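Local coordinates for acetone carboxylase alpha subunit (PDB 5M45), which is the alpha subunit of a carboxylase complex, belongs to the hydantoinase B/oxoprolinase family and carries a bound manganese ion, at residues V176-V182 with V224-W230; T435-G441 with V453-C458. All coordinates share one frame; numbering follows the deposited sequence.

Contact 1 of 2, residues V176-V182 with V224-W230; sequences VIDTGAV and VRTTRYW
The carboxylate of Asp178 faces the turn at Arg225 and Thr226 and is gripped there at both oxygens. OD1 accepts from Thr226 OG1 at 2.7 Å, on its anti side and slightly out of plane, and from the Thr226 backbone N through its syn lone pair. OD2 turns its own syn lone pair to Arg225 N (3.0 Å, N-H...O 168°), while Gly180 N reaches it on the anti side, well out of the carboxylate plane, and closes an Asx turn. Four donors thus fix the rotation of the group and would favour its charged form. Thr226, at the N-cap of helix 227-255, centres an inverse gamma turn; the bonds from Arg225 N and Thr226 join the loop after strand 165-175 to the start of that helix. The extended Arg225 chain runs on to the Ala181 carbonyl, whose O receives both NH1 (3.0 Å) and NH2 (3.1 Å) in the guanidinium plane; the salt bridge from NH1 back to Asp178 OD2 is longer, 3.6 Å. The apolar side is looser: Ile177 CD1 lies off-centre against the Tyr229 ring, Val176 CG2 4.2 Å from Trp230 CE3. A buried water bridges Asp178 O to Thr226 OG1 beside the Trp230 edge.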
loop_
_atom_site.group_PDB
_atom_site.type_symbol
_atom_site.label_atom_id
_atom_site.label_comp_id
_atom_site.label_asym_id
_atom_site.label_seq_id
_atom_site.Cartn_x
_atom_site.Cartn_y
_atom_site.Cartn_z
ATOM N N VAL A 176 -2.990 4.301 -15.512
ATOM C CA VAL A 176 -2.359 5.483 -14.832
ATOM C C VAL A 176 -0.831 5.358 -14.834
ATOM O O VAL A 176 -0.279 4.239 -14.962
ATOM C CB VAL A 176 -2.882 5.710 -13.398
ATOM C CG1 VAL A 176 -4.412 5.803 -13.403
ATOM C CG2 VAL A 176 -2.420 4.599 -12.418
ATOM N N ILE A 177 -0.142 6.486 -14.661
ATOM C CA ILE A 177 1.315 6.520 -14.796
ATOM C C ILE A 177 2.012 5.665 -13.716
ATOM O O ILE A 177 2.936 4.892 -14.032
ATOM C CB ILE A 177 1.887 7.966 -14.819
ATOM C CG1 ILE A 177 1.296 8.750 -15.994
ATOM C CG2 ILE A 177 3.444 7.937 -14.880
ATOM C CD1 ILE A 177 1.564 10.252 -15.934
ATOM N N ASP A 178 1.595 5.800 -12.459
ATOM C CA ASP A 178 2.151 5.003 -11.384
ATOM C C ASP A 178 1.170 4.813 -10.238
ATOM O O ASP A 178 0.240 5.641 -10.058
ATOM C CB ASP A 178 3.502 5.541 -10.864
ATOM C CG ASP A 178 3.363 6.620 -9.767
ATOM O OD1 ASP A 178 3.028 7.790 -10.079
ATOM O OD2 ASP A 178 3.623 6.323 -8.574
ATOM N N THR A 179 1.405 3.730 -9.459
ATOM C CA THR A 179 0.645 3.434 -8.270
ATOM C C THR A 179 1.517 3.326 -7.014
ATOM O O THR A 179 1.108 2.716 -6.034
ATOM C CB THR A 179 -0.246 2.163 -8.432
ATOM O OG1 THR A 179 0.489 1.091 -9.015
ATOM C CG2 THR A 179 -1.432 2.474 -9.341
ATOM N N GLY A 180 2.682 3.962 -7.001
ATOM C CA GLY A 180 3.493 3.976 -5.789
ATOM C C GLY A 180 4.065 2.607 -5.454
ATOM O O GLY A 180 4.024 2.178 -4.284
ATOM N N ALA A 181 4.600 1.930 -6.465
ATOM C CA ALA A 181 5.433 0.725 -6.251
ATOM C C ALA A 181 6.852 1.159 -5.919
ATOM O O ALA A 181 7.206 2.333 -6.076
ATOM C CB ALA A 181 5.411 -0.170 -7.491
ATOM N N VAL A 182 7.653 0.206 -5.445
ATOM C CA VAL A 182 9.090 0.411 -5.145
ATOM C C VAL A 182 9.818 1.076 -6.347
ATOM O O VAL A 182 10.527 2.080 -6.171
ATOM C CB VAL A 182 9.772 -0.913 -4.739
ATOM C CG1 VAL A 182 11.301 -0.776 -4.671
ATOM C CG2 VAL A 182 9.190 -1.406 -3.398
ATOM N N VAL A 224 0.727 7.685 -4.349
ATOM C CA VAL A 224 1.286 7.689 -5.713
ATOM C C VAL A 224 2.239 8.893 -5.888
ATOM O O VAL A 224 2.184 9.867 -5.144
ATOM C CB VAL A 224 0.170 7.688 -6.813
ATOM C CG1 VAL A 224 -0.853 6.571 -6.571
ATOM C CG2 VAL A 224 -0.551 9.028 -6.949
ATOM N N ARG A 225 3.149 8.769 -6.854
ATOM C CA ARG A 225 4.017 9.872 -7.257
ATOM C C ARG A 225 3.293 10.943 -8.084
ATOM O O ARG A 225 3.410 12.166 -7.791
ATOM C CB ARG A 225 5.263 9.351 -8.001
ATOM C CG ARG A 225 6.165 8.449 -7.161
ATOM C CD ARG A 225 7.237 7.818 -8.033
ATOM N NE ARG A 225 8.148 6.903 -7.355
ATOM C CZ ARG A 225 7.892 5.632 -7.037
ATOM N NH1 ARG A 225 6.730 5.088 -7.284
ATOM N NH2 ARG A 225 8.844 4.880 -6.454
ATOM N N THR A 226 2.562 10.500 -9.114
ATOM C CA THR A 226 1.980 11.400 -10.135
ATOM C C THR A 226 0.553 11.868 -9.770
ATOM O O THR A 226 -0.420 11.675 -10.520
ATOM C CB THR A 226 2.043 10.741 -11.540
ATOM O OG1 THR A 226 1.447 9.428 -11.501
ATOM C CG2 THR A 226 3.527 10.656 -12.000
ATOM N N THR A 227 0.438 12.489 -8.594
ATOM C CA THR A 227 -0.863 12.837 -7.997
ATOM C C THR A 227 -1.846 13.568 -8.935
ATOM O O THR A 227 -3.015 13.166 -9.039
ATOM C CB THR A 227 -0.635 13.667 -6.726
ATOM O OG1 THR A 227 0.180 12.911 -5.805
ATOM C CG2 THR A 227 -1.976 14.023 -6.069
ATOM N N ARG A 228 -1.401 14.651 -9.577
ATOM C CA ARG A 228 -2.296 15.452 -10.415
ATOM C C ARG A 228 -2.818 14.599 -11.605
ATOM O O ARG A 228 -3.981 14.680 -11.967
ATOM C CB ARG A 228 -1.606 16.749 -10.930
ATOM C CG ARG A 228 -2.530 17.621 -11.773
ATOM C CD ARG A 228 -1.866 18.897 -12.437
ATOM N NE ARG A 228 -0.595 18.613 -13.159
ATOM C CZ ARG A 228 0.634 18.646 -12.594
ATOM N NH1 ARG A 228 0.804 18.908 -11.286
ATOM N NH2 ARG A 228 1.732 18.386 -13.337
ATOM N N TYR A 229 -1.935 13.776 -12.183
ATOM C CA TYR A 229 -2.279 12.913 -13.324
ATOM C C TYR A 229 -3.280 11.845 -12.896
ATOM O O TYR A 229 -4.283 11.628 -13.579
ATOM C CB TYR A 229 -1.007 12.286 -13.940
ATOM C CG TYR A 229 -0.053 13.324 -14.516
ATOM C CD1 TYR A 229 0.969 13.853 -13.719
ATOM C CD2 TYR A 229 -0.140 13.738 -15.852
ATOM C CE1 TYR A 229 1.844 14.825 -14.207
ATOM C CE2 TYR A 229 0.730 14.677 -16.366
ATOM C CZ TYR A 229 1.740 15.198 -15.551
ATOM O OH TYR A 229 2.601 16.147 -16.049
ATOM N N TRP A 230 -3.021 11.235 -11.732
ATOM C CA TRP A 230 -3.968 10.313 -11.047
ATOM C C TRP A 230 -5.391 10.925 -10.900
ATOM O O TRP A 230 -6.391 10.280 -11.210
ATOM C CB TRP A 230 -3.411 9.901 -9.644
ATOM C CG TRP A 230 -4.400 9.234 -8.767
ATOM C CD1 TRP A 230 -5.325 9.847 -7.967
ATOM C CD2 TRP A 230 -4.627 7.817 -8.631
ATOM N NE1 TRP A 230 -6.095 8.905 -7.324
ATOM C CE2 TRP A 230 -5.698 7.654 -7.726
ATOM C CE3 TRP A 230 -4.035 6.679 -9.187
ATOM C CZ2 TRP A 230 -6.175 6.389 -7.332
ATOM C CZ3 TRP A 230 -4.490 5.406 -8.776
ATOM C CH2 TRP A 230 -5.578 5.291 -7.862
HETATM O O HOH W 1 -1.002 8.063 -11.315
#

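Contact 2 of 2, residues T435-G441 with V453-C458; sequences TSNWLQG and VNSFEC
Cys458 SG sits directly over the six-membered ring of Trp438, 3.1 Å from the ring centroid and 11° off its normal, an unusually close sulfur-aromatic contact. It lies where the beta hairpin of strands 440-442 and 450-454 opens out: Gln440 and Asn454 form an antiparallel non-hydrogen-bonded pair, Gly441 and Val453 a hydrogen-bonded one, and the backbones bow apart past Leu439 and Ser455 and close again at Ser436 and Cys458. Two backbone bonds join the segments, Val453 N to Gly441 O and Ser455 N to Leu439 O (3.0 Å). Across the bow, side chains and a water take over. That water donates to Asn437 O and Ser455 O and accepts from Leu439 N, joining the two segments through three backbone groups. With CG beside its backbone N (chi1 -63°), Trp438 sends its indole across to the other segment, and its outer edge points at the face of Phe456 in a T-shaped pair, planes at 74°, with CZ3 3.6 Å above the centre of the phenyl ring. Gln440 and Asn454 lie side by side with amide planes strongly turned; Gln440 OE1 and Asn454 OD1, 3.4 Å apart, are both acceptors and do not bond each other, and Asn454 OD1 accepts from Ser186 N. The Glu457 carboxylate forms salt bridges with Arg502 and Arg524, while its backbone N donates to Ser455 OG at 3.1 Å, completing an ST turn. Leu439 CD2 packs on Val453 CG2 at 3.8 Å.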
loop_
_atom_site.group_PDB
_atom_site.type_symbol
_atom_site.label_atom_id
_atom_site.label_comp_id
_atom_site.label_asym_id
_atom_site.label_seq_id
_atom_site.Cartn_x
_atom_site.Cartn_y
_atom_site.Cartn_z
ATOM N N THR A 435 5.848 -6.523 -26.573
ATOM C CA THR A 435 5.508 -5.100 -26.406
ATOM C C THR A 435 6.454 -4.447 -25.365
ATOM O O THR A 435 6.138 -4.404 -24.159
ATOM C CB THR A 435 4.023 -4.930 -26.002
ATOM O OG1 THR A 435 3.798 -5.465 -24.686
ATOM C CG2 THR A 435 3.139 -5.574 -26.986
ATOM N N SER A 436 7.616 -4.019 -25.839
ATOM C CA SER A 436 8.702 -3.428 -24.990
ATOM C C SER A 436 9.705 -2.751 -25.938
ATOM O O SER A 436 9.561 -2.917 -27.158
ATOM C CB SER A 436 9.358 -4.528 -24.142
ATOM O OG SER A 436 10.111 -5.459 -24.943
ATOM N N ASN A 437 10.706 -1.985 -25.493
ATOM C CA ASN A 437 11.036 -1.562 -24.107
ATOM C C ASN A 437 10.054 -0.559 -23.513
ATOM O O ASN A 437 9.481 0.228 -24.243
ATOM C CB ASN A 437 12.411 -0.885 -24.135
ATOM C CG ASN A 437 12.884 -0.422 -22.742
ATOM O OD1 ASN A 437 13.188 -1.248 -21.860
ATOM N ND2 ASN A 437 13.001 0.893 -22.571
ATOM N N TRP A 438 9.922 -0.579 -22.182
ATOM C CA TRP A 438 9.209 0.439 -21.398
ATOM C C TRP A 438 10.197 1.396 -20.690
ATOM O O TRP A 438 10.852 1.029 -19.677
ATOM C CB TRP A 438 8.284 -0.239 -20.370
ATOM C CG TRP A 438 7.206 -1.073 -20.970
ATOM C CD1 TRP A 438 7.258 -2.437 -21.203
ATOM C CD2 TRP A 438 5.914 -0.642 -21.437
ATOM N NE1 TRP A 438 6.097 -2.868 -21.775
ATOM C CE2 TRP A 438 5.257 -1.796 -21.962
ATOM C CE3 TRP A 438 5.272 0.591 -21.517
ATOM C CZ2 TRP A 438 3.970 -1.753 -22.510
ATOM C CZ3 TRP A 438 3.957 0.652 -22.068
ATOM C CH2 TRP A 438 3.316 -0.542 -22.541
ATOM N N LEU A 439 10.339 2.601 -21.251
ATOM C CA LEU A 439 11.177 3.645 -20.670
ATOM C C LEU A 439 10.508 4.141 -19.376
ATOM O O LEU A 439 9.367 4.579 -19.403
ATOM C CB LEU A 439 11.395 4.812 -21.660
ATOM C CG LEU A 439 12.206 6.045 -21.217
ATOM C CD1 LEU A 439 12.866 6.744 -22.386
ATOM C CD2 LEU A 439 11.393 7.076 -20.404
ATOM N N GLN A 440 11.224 4.034 -18.268
ATOM C CA GLN A 440 10.662 4.363 -16.927
ATOM C C GLN A 440 11.692 5.073 -16.058
ATOM O O GLN A 440 12.890 5.003 -16.319
ATOM C CB GLN A 440 10.228 3.087 -16.220
ATOM C CG GLN A 440 9.058 2.380 -16.910
ATOM C CD GLN A 440 8.757 1.035 -16.293
ATOM O OE1 GLN A 440 8.033 0.938 -15.299
ATOM N NE2 GLN A 440 9.347 -0.018 -16.855
ATOM N N GLY A 441 11.213 5.739 -15.024
ATOM C CA GLY A 441 12.037 6.488 -14.087
ATOM C C GLY A 441 11.268 7.478 -13.246
ATOM O O GLY A 441 10.074 7.673 -13.438
ATOM N N VAL A 453 7.831 8.609 -14.952
ATOM C CA VAL A 453 7.572 8.475 -16.393
ATOM C C VAL A 453 7.358 6.991 -16.781
ATOM O O VAL A 453 7.840 6.066 -16.084
ATOM C CB VAL A 453 8.671 9.117 -17.269
ATOM C CG1 VAL A 453 8.818 10.587 -16.923
ATOM C CG2 VAL A 453 10.043 8.451 -17.120
ATOM N N ASN A 454 6.612 6.802 -17.867
ATOM C CA ASN A 454 6.342 5.484 -18.418
ATOM C C ASN A 454 5.916 5.658 -19.877
ATOM O O ASN A 454 4.733 5.842 -20.158
ATOM C CB ASN A 454 5.264 4.747 -17.621
ATOM C CG ASN A 454 5.168 3.264 -18.005
ATOM O OD1 ASN A 454 5.701 2.406 -17.324
ATOM N ND2 ASN A 454 4.467 2.968 -19.105
ATOM N N SER A 455 6.883 5.615 -20.798
ATOM C CA SER A 455 6.606 5.914 -22.194
ATOM C C SER A 455 5.762 4.825 -22.854
ATOM O O SER A 455 6.095 3.597 -22.747
ATOM C CB SER A 455 7.903 6.047 -23.010
ATOM O OG SER A 455 7.590 6.265 -24.366
ATOM N N PHE A 456 4.726 5.264 -23.581
ATOM C CA PHE A 456 3.896 4.370 -24.416
ATOM C C PHE A 456 4.313 4.385 -25.917
ATOM O O PHE A 456 3.512 4.049 -26.797
ATOM C CB PHE A 456 2.385 4.641 -24.200
ATOM C CG PHE A 456 1.753 3.743 -23.147
ATOM C CD1 PHE A 456 2.027 3.922 -21.802
ATOM C CD2 PHE A 456 0.854 2.727 -23.509
ATOM C CE1 PHE A 456 1.462 3.101 -20.842
ATOM C CE2 PHE A 456 0.309 1.910 -22.569
ATOM C CZ PHE A 456 0.584 2.095 -21.225
ATOM N N GLU A 457 5.593 4.654 -26.188
ATOM C CA GLU A 457 6.156 4.433 -27.527
ATOM C C GLU A 457 5.987 2.951 -27.918
ATOM O O GLU A 457 5.803 2.697 -29.092
ATOM C CB GLU A 457 7.642 4.876 -27.631
ATOM C CG GLU A 457 7.785 6.390 -27.780
ATOM C CD GLU A 457 9.186 6.879 -28.114
ATOM O OE1 GLU A 457 10.210 6.266 -27.714
ATOM O OE2 GLU A 457 9.248 7.931 -28.811
ATOM N N CYS A 458 5.984 2.008 -26.950
ATOM C CA CYS A 458 5.813 0.590 -27.264
ATOM C C CYS A 458 4.330 0.144 -27.347
ATOM O O CYS A 458 4.020 -1.067 -27.244
ATOM C CB CYS A 458 6.634 -0.325 -26.340
ATOM S SG CYS A 458 6.362 -0.012 -24.567
HETATM O O HOH W 2 8.564 2.868 -23.918
#

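How the contacts relate
Contacts 1 and 2 follow one another along the chain, their centres 15 Å apart, and meet where Ile177 O packs against Asn454 CB at 4.3 Å. Strand 450-454 links them: Arg225 and Thr226 of contact 1 touch Ile450, His451 and Ala452, just before segment 453-458. Ser186 is a second link, its hydroxyl bonded to Ile177 O and its backbone N to Asn454 OD1. Both contacts approach the manganese held by His150, Asp153 and His175. The Phe456 side chain is about 5 Å from the metal and about 4 Å from an acetate ion, probably from the crystallisation liquor, whereas the Val176 side chain, next along the chain from His175, is about 8 Å from the metal.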